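Local coordinates for Red carotenoid protein (RCP) (Nostoc sp., PDB 5FCY) that binds a carotenoid, here modelled as beta-carotene, within an all-helical domain and probably serves photoprotection in cyanobacteria, at residues 12-17 / 143-148; 26-31 / 121-126; 32-37 / 101-106. All blocks are in the same frame, centred on the assembly; numbering follows the deposited sequence.

Overall arrangement
The three contacts are strung along one bound beta-carotene in the helical domain. Interaction 1 borders one end-ring, where Ile-143 meets methyl C40. Interaction 2 reaches the other end-ring through Tyr-121, and its Phe-30 also lies over the middle of the polyene; interaction 3 lines that middle stretch from two helices. Helix 23-35 serves both interactions 2 and 3, whose centres are about 13 Å apart; interaction 1 lies about 15 Å from each, centre to centre. They also touch one another: Phe-30 CE2 meets Trp-102 CD2 at 3.7 Å, and Phe-146 CZ packs on Ile-33 CG2. Along the chain, 32-37/101-106 is nested inside 26-31/121-126, itself inside 12-17/143-148.

Interaction 1: residues 12-17 / 143-148; sequences RKYVQS and ITLFRD. With BCR (beta-carotene), chain B.
Val-15 overlaps Leu-145 flank to flank: its CG2 methyl rests against Leu-145 CD1 at 3.4 Å, the two side chains sliding past each other in opposite directions. The same CD1 methyl also meets Tyr-14, whose CB lies 3.7 Å away, so one leucine branch is held against two consecutive residues of the 12-17 helix. Leu-145 gets there because CG stands anti to the backbone N (chi1 168°), which swings its end nearer the partner helix than the start of the side chain would suggest. Its other methyl, CD2, lies obliquely by the Tyr-14 ring, while that ring itself heads away from 143-148. At the border, Asp-148 offers only its aliphatic CB to Val-15 CG2, 4.2 Å apart. The contact is purely apolar, and small: the helix axes approach to 9.6 Å and cross at -43°, running in roughly the same direction, with Val-15 and Leu-145 the closest pair of CA atoms, 6.9 Å apart.

On the far side of 143-148 the helix belongs to the carotenoid pocket. Ile-143 points its CD1 at methyl C40 of one beta-carotene end-ring, and the Phe-146 ring meets polyene methyl C37 with its edge, CD2 to C37 being 3.9 Å. Helix 139-150 therefore has the ligand on one flank and helix 9-19 on another, as in the N-terminal domain of the Orange carotenoid protein family, whose helices enclose an extended pigment. Arg-147 makes a salt bridge with Asp-95 at the start of helix 95-110. Helix 125-136 packs against both helices, Ile-134 touching Tyr-14 and Leu-145 and Leu-130 touching Tyr-14, while Phe-146 reaches over to Trp-18 of helix 9-19 and Leu-99 of helix 95-110.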
# COMPACT_ATOMS: atom_id res chain seq x y z
N ARG A 12 0.33 7.76 -14.49
CA ARG A 12 1.37 6.75 -14.70
C ARG A 12 2.73 7.24 -14.23
O ARG A 12 3.55 6.44 -13.76
CB ARG A 12 1.42 6.36 -16.18
CG ARG A 12 0.16 5.66 -16.67
CD ARG A 12 0.31 5.18 -18.10
NE ARG A 12 0.32 6.28 -19.06
CZ ARG A 12 -0.77 6.80 -19.63
NH1 ARG A 12 -1.97 6.33 -19.34
NH2 ARG A 12 -0.64 7.80 -20.49
N LYS A 13 3.00 8.54 -14.35
CA LYS A 13 4.27 9.08 -13.88
C LYS A 13 4.38 9.00 -12.37
O LYS A 13 5.45 8.70 -11.83
CB LYS A 13 4.44 10.53 -14.36
CG LYS A 13 5.02 10.65 -15.76
CD LYS A 13 6.54 10.59 -15.73
CE LYS A 13 7.13 10.47 -17.14
NZ LYS A 13 8.62 10.54 -17.15
N TYR A 14 3.28 9.27 -11.65
CA TYR A 14 3.27 9.06 -10.21
C TYR A 14 3.51 7.59 -9.88
O TYR A 14 4.32 7.26 -9.00
CB TYR A 14 1.94 9.52 -9.61
CG TYR A 14 1.77 11.02 -9.56
CD1 TYR A 14 2.49 11.80 -8.67
CD2 TYR A 14 0.87 11.66 -10.40
CE1 TYR A 14 2.33 13.17 -8.62
CE2 TYR A 14 0.70 13.03 -10.36
CZ TYR A 14 1.43 13.78 -9.47
OH TYR A 14 1.25 15.14 -9.43
N VAL A 15 2.81 6.69 -10.57
CA VAL A 15 2.96 5.26 -10.32
C VAL A 15 4.40 4.84 -10.58
O VAL A 15 5.01 4.11 -9.78
CB VAL A 15 1.97 4.45 -11.17
CG1 VAL A 15 2.19 2.96 -11.00
CG2 VAL A 15 0.55 4.81 -10.81
N GLN A 16 4.97 5.27 -11.71
CA GLN A 16 6.34 4.90 -12.03
C GLN A 16 7.32 5.52 -11.04
O GLN A 16 8.27 4.86 -10.61
CB GLN A 16 6.68 5.32 -13.46
CG GLN A 16 6.44 4.23 -14.49
CD GLN A 16 6.86 4.64 -15.89
OE1 GLN A 16 7.95 4.30 -16.35
NE2 GLN A 16 5.99 5.37 -16.58
N SER A 17 7.11 6.78 -10.67
CA SER A 17 7.97 7.39 -9.65
C SER A 17 7.82 6.67 -8.32
O SER A 17 8.80 6.46 -7.60
CB SER A 17 7.63 8.87 -9.50
OG SER A 17 7.93 9.59 -10.69
N ILE A 143 -7.78 8.02 -6.16
CA ILE A 143 -8.28 6.65 -6.16
C ILE A 143 -7.75 5.90 -7.38
O ILE A 143 -7.26 4.77 -7.27
CB ILE A 143 -9.82 6.64 -6.13
CG1 ILE A 143 -10.34 7.36 -4.89
CG2 ILE A 143 -10.36 5.21 -6.16
CD1 ILE A 143 -11.75 7.85 -5.03
N THR A 144 -7.83 6.53 -8.55
CA THR A 144 -7.28 5.92 -9.76
C THR A 144 -5.79 5.65 -9.59
O THR A 144 -5.30 4.57 -9.95
CB THR A 144 -7.53 6.83 -10.96
OG1 THR A 144 -8.93 7.09 -11.07
CG2 THR A 144 -7.04 6.17 -12.25
N LEU A 145 -5.05 6.61 -9.04
CA LEU A 145 -3.63 6.41 -8.78
C LEU A 145 -3.41 5.21 -7.87
O LEU A 145 -2.60 4.32 -8.18
CB LEU A 145 -3.04 7.68 -8.17
CG LEU A 145 -1.63 7.58 -7.57
CD1 LEU A 145 -0.62 7.12 -8.60
CD2 LEU A 145 -1.22 8.92 -6.97
N PHE A 146 -4.12 5.16 -6.74
CA PHE A 146 -3.91 4.10 -5.77
C PHE A 146 -4.25 2.73 -6.36
O PHE A 146 -3.51 1.76 -6.15
CB PHE A 146 -4.75 4.35 -4.52
CG PHE A 146 -4.49 5.69 -3.88
CD1 PHE A 146 -3.24 6.28 -3.93
CD2 PHE A 146 -5.51 6.37 -3.22
CE1 PHE A 146 -3.00 7.51 -3.35
CE2 PHE A 146 -5.28 7.60 -2.63
CZ PHE A 146 -4.03 8.17 -2.70
N ARG A 147 -5.35 2.64 -7.10
CA ARG A 147 -5.73 1.37 -7.70
C ARG A 147 -4.64 0.86 -8.64
O ARG A 147 -4.31 -0.33 -8.62
CB ARG A 147 -7.05 1.52 -8.45
CG ARG A 147 -8.26 1.74 -7.55
CD ARG A 147 -9.55 1.90 -8.34
NE ARG A 147 -9.80 0.76 -9.22
CZ ARG A 147 -9.46 0.71 -10.51
NH1 ARG A 147 -8.85 1.73 -11.10
NH2 ARG A 147 -9.74 -0.38 -11.22
N ASP A 148 -4.08 1.74 -9.46
CA ASP A 148 -3.04 1.32 -10.39
C ASP A 148 -1.74 0.99 -9.67
O ASP A 148 -0.96 0.15 -10.14
CB ASP A 148 -2.79 2.40 -11.45
CG ASP A 148 -4.05 2.75 -12.22
OD1 ASP A 148 -4.93 1.88 -12.38
OD2 ASP A 148 -4.15 3.91 -12.67
C1 BCR B . 8.98 -0.33 8.88
C2 BCR B . 10.21 0.42 9.39
C3 BCR B . 11.05 1.06 8.29
C4 BCR B . 10.18 1.54 7.13
C5 BCR B . 8.75 1.66 7.57
C6 BCR B . 8.12 0.57 8.00
C7 BCR B . 6.70 0.19 7.70
C8 BCR B . 5.83 0.88 6.94
C9 BCR B . 4.43 0.40 6.70
C10 BCR B . 3.59 1.16 5.97
C11 BCR B . 2.19 0.81 5.65
C33 BCR B . 8.11 3.01 7.56
C31 BCR B . 8.22 -0.84 10.10
C32 BCR B . 9.46 -1.50 8.03
C34 BCR B . 4.03 -0.92 7.31
C12 BCR B . 1.44 1.63 4.89
C13 BCR B . 0.03 1.34 4.53
C14 BCR B . -0.65 2.23 3.76
C15 BCR B . -2.04 2.07 3.32
C16 BCR B . -2.66 3.00 2.58
C17 BCR B . -4.06 2.78 2.17
C18 BCR B . -4.78 3.66 1.44
C19 BCR B . -6.17 3.27 1.09
C20 BCR B . -6.98 4.00 0.31
C21 BCR B . -8.35 3.53 0.03
C22 BCR B . -9.22 4.22 -0.73
C23 BCR B . -10.59 3.65 -0.92
C24 BCR B . -11.57 4.29 -1.55
C25 BCR B . -12.95 3.74 -1.73
C26 BCR B . -13.35 2.57 -1.22
C27 BCR B . -13.86 1.51 -2.17
C28 BCR B . -14.42 2.19 -3.42
C29 BCR B . -15.03 3.54 -3.08
C30 BCR B . -13.99 4.51 -2.51
C35 BCR B . -0.56 0.05 5.02
C36 BCR B . -4.15 4.95 1.00
C37 BCR B . -8.78 5.54 -1.30
C38 BCR B . -13.41 2.33 0.26
C39 BCR B . -14.65 5.49 -1.56
C40 BCR B . -13.37 5.28 -3.67

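Interaction 2: residues 26-31 / 121-126; sequences QLALFW and YKLSSE. With BCR (beta-carotene), chain B.
Tyr-121, packed on Ala-28 across the contact, hydrogen-bonds through OH to OE1 of Glu-25, and the other oxygen of that carboxylate, OE2, accepts from Ser-124 N. One glutamate thus pins the incoming loop to helix 23-35 at two points. Between these bonds the contact is apolar. Ala-28 CB nestles against the Tyr-121 ring obliquely, 3.3 Å from CE1, and against Leu-123 CD2 at 3.7 Å; the small methyl lets both larger side chains close on the helix surface. Leu-123 CD2 also lies over the backbone at Leu-29 N, and its CD1 stands 4.4 Å from Leu-29 CD1.

Helix 23-35 is part of the all-helical carotenoid-binding domain; it meets the polyene through Leu-27, Phe-30 and Trp-31, and the loop reaches the end-ring past it through Tyr-121. Extended away from its own amide nitrogen (chi1 -163°), Tyr-121 turns one ring face to ligand methyl C33, which sits off toward the rim, while CE2 comes 3.9 Å from C4 of the end-ring. Farther along, Leu-27 CB touches C10 at 3.6 Å, and Phe-30 lies flat on the polyene with C16 3.5 Å above its ring centre. Trp-31 brings CB to C12 and stacks its ring on Phe-117. Where the loop becomes helix 125-136, Ser-124 is the N-cap, its OG accepting from Glu-126 N at 3.2 Å.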
# COMPACT_ATOMS: atom_id res chain seq x y z
N GLN A 26 8.51 3.21 -0.24
CA GLN A 26 7.18 3.11 -0.84
C GLN A 26 6.11 2.98 0.24
O GLN A 26 5.08 3.67 0.20
CB GLN A 26 7.12 1.92 -1.80
CG GLN A 26 7.93 2.08 -3.07
CD GLN A 26 7.68 0.98 -4.09
OE1 GLN A 26 6.53 0.69 -4.44
NE2 GLN A 26 8.75 0.36 -4.57
N LEU A 27 6.33 2.09 1.20
CA LEU A 27 5.36 1.89 2.27
C LEU A 27 5.19 3.16 3.10
O LEU A 27 4.08 3.46 3.56
CB LEU A 27 5.78 0.72 3.15
CG LEU A 27 5.56 -0.67 2.54
CD1 LEU A 27 6.44 -1.71 3.22
CD2 LEU A 27 4.09 -1.06 2.65
N ALA A 28 6.27 3.91 3.29
CA ALA A 28 6.19 5.15 4.05
C ALA A 28 5.32 6.17 3.32
O ALA A 28 4.44 6.80 3.93
CB ALA A 28 7.59 5.72 4.30
N LEU A 29 5.55 6.34 2.02
CA LEU A 29 4.73 7.25 1.24
C LEU A 29 3.26 6.87 1.31
O LEU A 29 2.39 7.72 1.52
CB LEU A 29 5.21 7.27 -0.21
CG LEU A 29 4.46 8.19 -1.17
CD1 LEU A 29 4.60 9.64 -0.74
CD2 LEU A 29 4.96 7.99 -2.58
N PHE A 30 2.96 5.58 1.15
CA PHE A 30 1.58 5.11 1.20
C PHE A 30 0.96 5.41 2.56
O PHE A 30 -0.23 5.75 2.64
CB PHE A 30 1.54 3.61 0.90
CG PHE A 30 0.29 3.13 0.20
CD1 PHE A 30 -0.58 4.00 -0.44
CD2 PHE A 30 -0.01 1.77 0.18
CE1 PHE A 30 -1.70 3.52 -1.09
CE2 PHE A 30 -1.14 1.30 -0.46
CZ PHE A 30 -1.99 2.18 -1.10
N TRP A 31 1.74 5.29 3.63
CA TRP A 31 1.22 5.52 4.98
C TRP A 31 0.89 6.99 5.21
O TRP A 31 -0.16 7.31 5.78
CB TRP A 31 2.22 5.03 6.02
CG TRP A 31 1.94 5.54 7.40
CD1 TRP A 31 2.58 6.56 8.04
CD2 TRP A 31 0.94 5.05 8.30
NE1 TRP A 31 2.04 6.74 9.29
CE2 TRP A 31 1.04 5.82 9.48
CE3 TRP A 31 -0.01 4.04 8.24
CZ2 TRP A 31 0.21 5.61 10.57
CZ3 TRP A 31 -0.84 3.83 9.33
CH2 TRP A 31 -0.72 4.61 10.48
N TYR A 121 10.49 8.31 11.19
CA TYR A 121 10.74 8.13 9.76
C TYR A 121 10.36 9.41 9.04
O TYR A 121 9.24 9.91 9.18
CB TYR A 121 9.95 6.95 9.20
CG TYR A 121 10.47 6.48 7.86
CD1 TYR A 121 10.09 7.13 6.69
CD2 TYR A 121 11.35 5.41 7.76
CE1 TYR A 121 10.57 6.71 5.46
CE2 TYR A 121 11.83 4.99 6.54
CZ TYR A 121 11.43 5.65 5.39
OH TYR A 121 11.92 5.22 4.17
N LYS A 122 11.30 9.96 8.27
CA LYS A 122 11.08 11.15 7.47
C LYS A 122 11.24 10.80 6.00
O LYS A 122 12.15 10.06 5.62
CB LYS A 122 12.04 12.28 7.86
CG LYS A 122 11.80 12.82 9.26
CD LYS A 122 12.75 13.95 9.59
CE LYS A 122 12.50 14.49 10.99
NZ LYS A 122 13.44 15.59 11.36
N LEU A 123 10.36 11.35 5.17
CA LEU A 123 10.37 11.02 3.75
C LEU A 123 11.58 11.66 3.06
O LEU A 123 11.99 12.77 3.40
CB LEU A 123 9.08 11.49 3.08
CG LEU A 123 7.78 10.85 3.56
CD1 LEU A 123 6.61 11.40 2.77
CD2 LEU A 123 7.84 9.33 3.44
N SER A 124 12.14 10.94 2.10
CA SER A 124 13.19 11.48 1.26
C SER A 124 12.71 12.74 0.56
O SER A 124 11.52 13.02 0.46
CB SER A 124 13.64 10.44 0.23
OG SER A 124 14.33 11.06 -0.84
N SER A 125 13.68 13.52 0.05
CA SER A 125 13.34 14.71 -0.72
C SER A 125 12.46 14.35 -1.91
O SER A 125 11.50 15.07 -2.22
CB SER A 125 14.62 15.40 -1.19
OG SER A 125 14.32 16.52 -2.01
N GLU A 126 12.76 13.24 -2.58
CA GLU A 126 11.96 12.80 -3.72
C GLU A 126 10.55 12.43 -3.30
O GLU A 126 9.57 12.79 -3.97
CB GLU A 126 12.65 11.63 -4.41
CG GLU A 126 12.02 11.20 -5.73
CD GLU A 126 12.70 9.98 -6.34
OE1 GLU A 126 13.70 9.49 -5.77
OE2 GLU A 126 12.22 9.51 -7.39
C1 BCR B . 8.98 -0.33 8.88
C2 BCR B . 10.21 0.42 9.39
C3 BCR B . 11.05 1.06 8.29
C4 BCR B . 10.18 1.54 7.13
C5 BCR B . 8.75 1.66 7.57
C6 BCR B . 8.12 0.57 8.00
C7 BCR B . 6.70 0.19 7.70
C8 BCR B . 5.83 0.88 6.94
C9 BCR B . 4.43 0.40 6.70
C10 BCR B . 3.59 1.16 5.97
C11 BCR B . 2.19 0.81 5.65
C33 BCR B . 8.11 3.01 7.56
C31 BCR B . 8.22 -0.84 10.10
C32 BCR B . 9.46 -1.50 8.03
C34 BCR B . 4.03 -0.92 7.31
C12 BCR B . 1.44 1.63 4.89
C13 BCR B . 0.03 1.34 4.53
C14 BCR B . -0.65 2.23 3.76
C15 BCR B . -2.04 2.07 3.32
C16 BCR B . -2.66 3.00 2.58
C17 BCR B . -4.06 2.78 2.17
C18 BCR B . -4.78 3.66 1.44
C19 BCR B . -6.17 3.27 1.09
C20 BCR B . -6.98 4.00 0.31
C21 BCR B . -8.35 3.53 0.03
C22 BCR B . -9.22 4.22 -0.73
C23 BCR B . -10.59 3.65 -0.92
C24 BCR B . -11.57 4.29 -1.55
C25 BCR B . -12.95 3.74 -1.73
C26 BCR B . -13.35 2.57 -1.22
C27 BCR B . -13.86 1.51 -2.17
C28 BCR B . -14.42 2.19 -3.42
C29 BCR B . -15.03 3.54 -3.08
C30 BCR B . -13.99 4.51 -2.51
C35 BCR B . -0.56 0.05 5.02
C36 BCR B . -4.15 4.95 1.00
C37 BCR B . -8.78 5.54 -1.30
C38 BCR B . -13.41 2.33 0.26
C39 BCR B . -14.65 5.49 -1.56
C40 BCR B . -13.37 5.28 -3.67

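Interaction 3: residues 32-37 / 101-106. With BCR (beta-carotene), chain B.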
# COMPACT_ATOMS: atom_id res chain seq x y z
N PHE A 32 1.77 7.89 4.80
CA PHE A 32 1.52 9.31 5.02
C PHE A 32 0.34 9.80 4.19
O PHE A 32 -0.47 10.60 4.67
CB PHE A 32 2.78 10.12 4.71
CG PHE A 32 3.83 10.02 5.77
CD1 PHE A 32 3.66 10.64 7.00
CD2 PHE A 32 4.99 9.30 5.55
CE1 PHE A 32 4.62 10.55 7.98
CE2 PHE A 32 5.96 9.21 6.53
CZ PHE A 32 5.77 9.83 7.75
N ILE A 33 0.23 9.33 2.95
CA ILE A 33 -0.96 9.62 2.15
C ILE A 33 -2.22 9.22 2.92
O ILE A 33 -3.21 9.95 2.94
CB ILE A 33 -0.89 8.90 0.79
CG1 ILE A 33 0.27 9.45 -0.04
CG2 ILE A 33 -2.20 9.05 0.02
CD1 ILE A 33 0.58 8.63 -1.29
N TYR A 34 -2.19 8.05 3.56
CA TYR A 34 -3.35 7.60 4.33
C TYR A 34 -3.69 8.57 5.46
O TYR A 34 -4.86 8.69 5.83
CB TYR A 34 -3.08 6.20 4.89
CG TYR A 34 -3.93 5.84 6.09
CD1 TYR A 34 -5.25 5.42 5.94
CD2 TYR A 34 -3.41 5.92 7.38
CE1 TYR A 34 -6.02 5.09 7.03
CE2 TYR A 34 -4.18 5.59 8.48
CZ TYR A 34 -5.49 5.18 8.30
OH TYR A 34 -6.25 4.85 9.40
N LYS A 35 -2.69 9.26 6.01
CA LYS A 35 -2.96 10.23 7.07
C LYS A 35 -3.46 11.56 6.53
O LYS A 35 -4.04 12.34 7.30
CB LYS A 35 -1.69 10.45 7.91
CG LYS A 35 -1.16 9.19 8.60
CD LYS A 35 -2.14 8.61 9.62
CE LYS A 35 -1.95 9.22 11.01
NZ LYS A 35 -2.95 8.69 11.98
N GLU A 36 -3.27 11.84 5.24
CA GLU A 36 -3.85 13.02 4.62
C GLU A 36 -5.26 12.77 4.10
O GLU A 36 -5.74 13.54 3.26
CB GLU A 36 -2.96 13.50 3.46
CG GLU A 36 -1.47 13.53 3.78
CD GLU A 36 -1.13 14.46 4.93
OE1 GLU A 36 -0.46 15.49 4.69
OE2 GLU A 36 -1.53 14.16 6.08
N MET A 37 -5.93 11.73 4.58
CA MET A 37 -7.24 11.35 4.07
C MET A 37 -8.21 11.10 5.22
O MET A 37 -8.23 11.85 6.20
CB MET A 37 -7.13 10.09 3.20
CG MET A 37 -6.08 10.20 2.08
SD MET A 37 -6.66 11.02 0.59
CE MET A 37 -5.28 12.10 0.23
N PHE A 101 -8.00 -3.98 0.74
CA PHE A 101 -7.06 -4.69 1.60
C PHE A 101 -6.01 -3.75 2.15
O PHE A 101 -5.70 -3.77 3.35
CB PHE A 101 -6.40 -5.83 0.81
CG PHE A 101 -5.20 -6.41 1.48
CD1 PHE A 101 -5.34 -7.27 2.56
CD2 PHE A 101 -3.92 -6.11 1.04
CE1 PHE A 101 -4.23 -7.81 3.18
CE2 PHE A 101 -2.81 -6.65 1.65
CZ PHE A 101 -2.96 -7.50 2.73
N TRP A 102 -5.43 -2.91 1.30
CA TRP A 102 -4.41 -1.97 1.76
C TRP A 102 -5.00 -0.94 2.72
O TRP A 102 -4.29 -0.42 3.58
CB TRP A 102 -3.74 -1.29 0.57
CG TRP A 102 -2.64 -2.11 -0.01
CD1 TRP A 102 -2.69 -2.87 -1.14
CD2 TRP A 102 -1.31 -2.27 0.52
NE1 TRP A 102 -1.47 -3.48 -1.35
CE2 TRP A 102 -0.62 -3.13 -0.34
CE3 TRP A 102 -0.65 -1.76 1.65
CZ2 TRP A 102 0.71 -3.50 -0.12
CZ3 TRP A 102 0.66 -2.12 1.86
CH2 TRP A 102 1.33 -2.98 0.99
N TYR A 103 -6.29 -0.63 2.58
CA TYR A 103 -6.94 0.27 3.54
C TYR A 103 -7.05 -0.39 4.91
O TYR A 103 -6.71 0.22 5.93
CB TYR A 103 -8.32 0.69 3.03
CG TYR A 103 -9.04 1.59 4.00
CD1 TYR A 103 -8.65 2.91 4.16
CD2 TYR A 103 -10.11 1.13 4.75
CE1 TYR A 103 -9.31 3.75 5.05
CE2 TYR A 103 -10.78 1.95 5.64
CZ TYR A 103 -10.37 3.26 5.78
OH TYR A 103 -11.03 4.10 6.66
N LEU A 104 -7.55 -1.63 4.95
CA LEU A 104 -7.70 -2.33 6.22
C LEU A 104 -6.35 -2.50 6.92
O LEU A 104 -6.30 -2.57 8.15
CB LEU A 104 -8.35 -3.69 6.00
CG LEU A 104 -9.73 -3.67 5.33
CD1 LEU A 104 -10.28 -5.08 5.25
CD2 LEU A 104 -10.70 -2.76 6.07
N LEU A 105 -5.26 -2.59 6.16
CA LEU A 105 -3.94 -2.61 6.77
C LEU A 105 -3.66 -1.30 7.50
O LEU A 105 -3.13 -1.30 8.61
CB LEU A 105 -2.86 -2.86 5.72
CG LEU A 105 -2.83 -4.23 5.03
CD1 LEU A 105 -1.70 -4.25 4.01
CD2 LEU A 105 -2.66 -5.35 6.04
N SER A 106 -4.00 -0.17 6.87
CA SER A 106 -3.77 1.12 7.52
C SER A 106 -4.65 1.28 8.75
O SER A 106 -4.19 1.78 9.78
CB SER A 106 -4.02 2.25 6.52
OG SER A 106 -5.29 2.14 5.92
C1 BCR B . 8.98 -0.33 8.88
C2 BCR B . 10.21 0.42 9.39
C3 BCR B . 11.05 1.06 8.29
C4 BCR B . 10.18 1.54 7.13
C5 BCR B . 8.75 1.66 7.57
C6 BCR B . 8.12 0.57 8.00
C7 BCR B . 6.70 0.19 7.70
C8 BCR B . 5.83 0.88 6.94
C9 BCR B . 4.43 0.40 6.70
C10 BCR B . 3.59 1.16 5.97
C11 BCR B . 2.19 0.81 5.65
C33 BCR B . 8.11 3.01 7.56
C31 BCR B . 8.22 -0.84 10.10
C32 BCR B . 9.46 -1.50 8.03
C34 BCR B . 4.03 -0.92 7.31
C12 BCR B . 1.44 1.63 4.89
C13 BCR B . 0.03 1.34 4.53
C14 BCR B . -0.65 2.23 3.76
C15 BCR B . -2.04 2.07 3.32
C16 BCR B . -2.66 3.00 2.58
C17 BCR B . -4.06 2.78 2.17
C18 BCR B . -4.78 3.66 1.44
C19 BCR B . -6.17 3.27 1.09
C20 BCR B . -6.98 4.00 0.31
C21 BCR B . -8.35 3.53 0.03
C22 BCR B . -9.22 4.22 -0.73
C23 BCR B . -10.59 3.65 -0.92
C24 BCR B . -11.57 4.29 -1.55
C25 BCR B . -12.95 3.74 -1.73
C26 BCR B . -13.35 2.57 -1.22
C27 BCR B . -13.86 1.51 -2.17
C28 BCR B . -14.42 2.19 -3.42
C29 BCR B . -15.03 3.54 -3.08
C30 BCR B . -13.99 4.51 -2.51
C35 BCR B . -0.56 0.05 5.02
C36 BCR B . -4.15 4.95 1.00
C37 BCR B . -8.78 5.54 -1.30
C38 BCR B . -13.41 2.33 0.26
C39 BCR B . -14.65 5.49 -1.56
C40 BCR B . -13.37 5.28 -3.67
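The last turn of helix 23-35 faces a middle turn of helix 95-110 with the CA atoms of Tyr-34 and Ser-106 7.2 Å apart. Tyr-34 spans that gap. A chi1 of 158°, CG trans to the amide nitrogen, carries the ring across to lie on Ser-106, whose CB sits almost squarely above the ring: 3.4 Å from the centroid and only 10° off the normal, a CH-pi contact. Ser-106 OG is over the same face, toward the CD1-CE1 side. Tyr-103 approaches at the edge instead, its CE1 near the plane of the Tyr-34 ring and 4.1 Å from Tyr-34 CE1, so the two tyrosines touch without stacking. Beyond the ring, Tyr-34 OH is hydrogen-bonded to Asp-110, one turn farther along the opposing helix. Were Tyr-34 an alanine, Ser-106 would probably lose the ring over its CB and Asp-110 its hydroxyl partner, and a gap would be likely to open beside the polyene.

The pigment runs between the two helices. Ser-106 CB lies 3.8 Å from C15, and Tyr-34 CB is 4.0 Å from the neighbouring C16; both sit on one face of the polyene at its centre, the face opposite the one Phe-30 covers. Tyr-103 CB borders C19. Trp-102 meets methyl C35 with its ring edge, CE3 to C35 being 3.8 Å, while Leu-105 CD1 lies over one face of the indole and Leu-105 CB touches C35 as well. Trp-102 NE1 is hydrogen-bonded to Tyr-90 OH, which probably helps fix the turn of the indole. Aromatic side chains, a leucine and a serine lining the middle of an extended pigment between two helices are consistent with the carotenoid-binding N-terminal domain of the Orange carotenoid protein family.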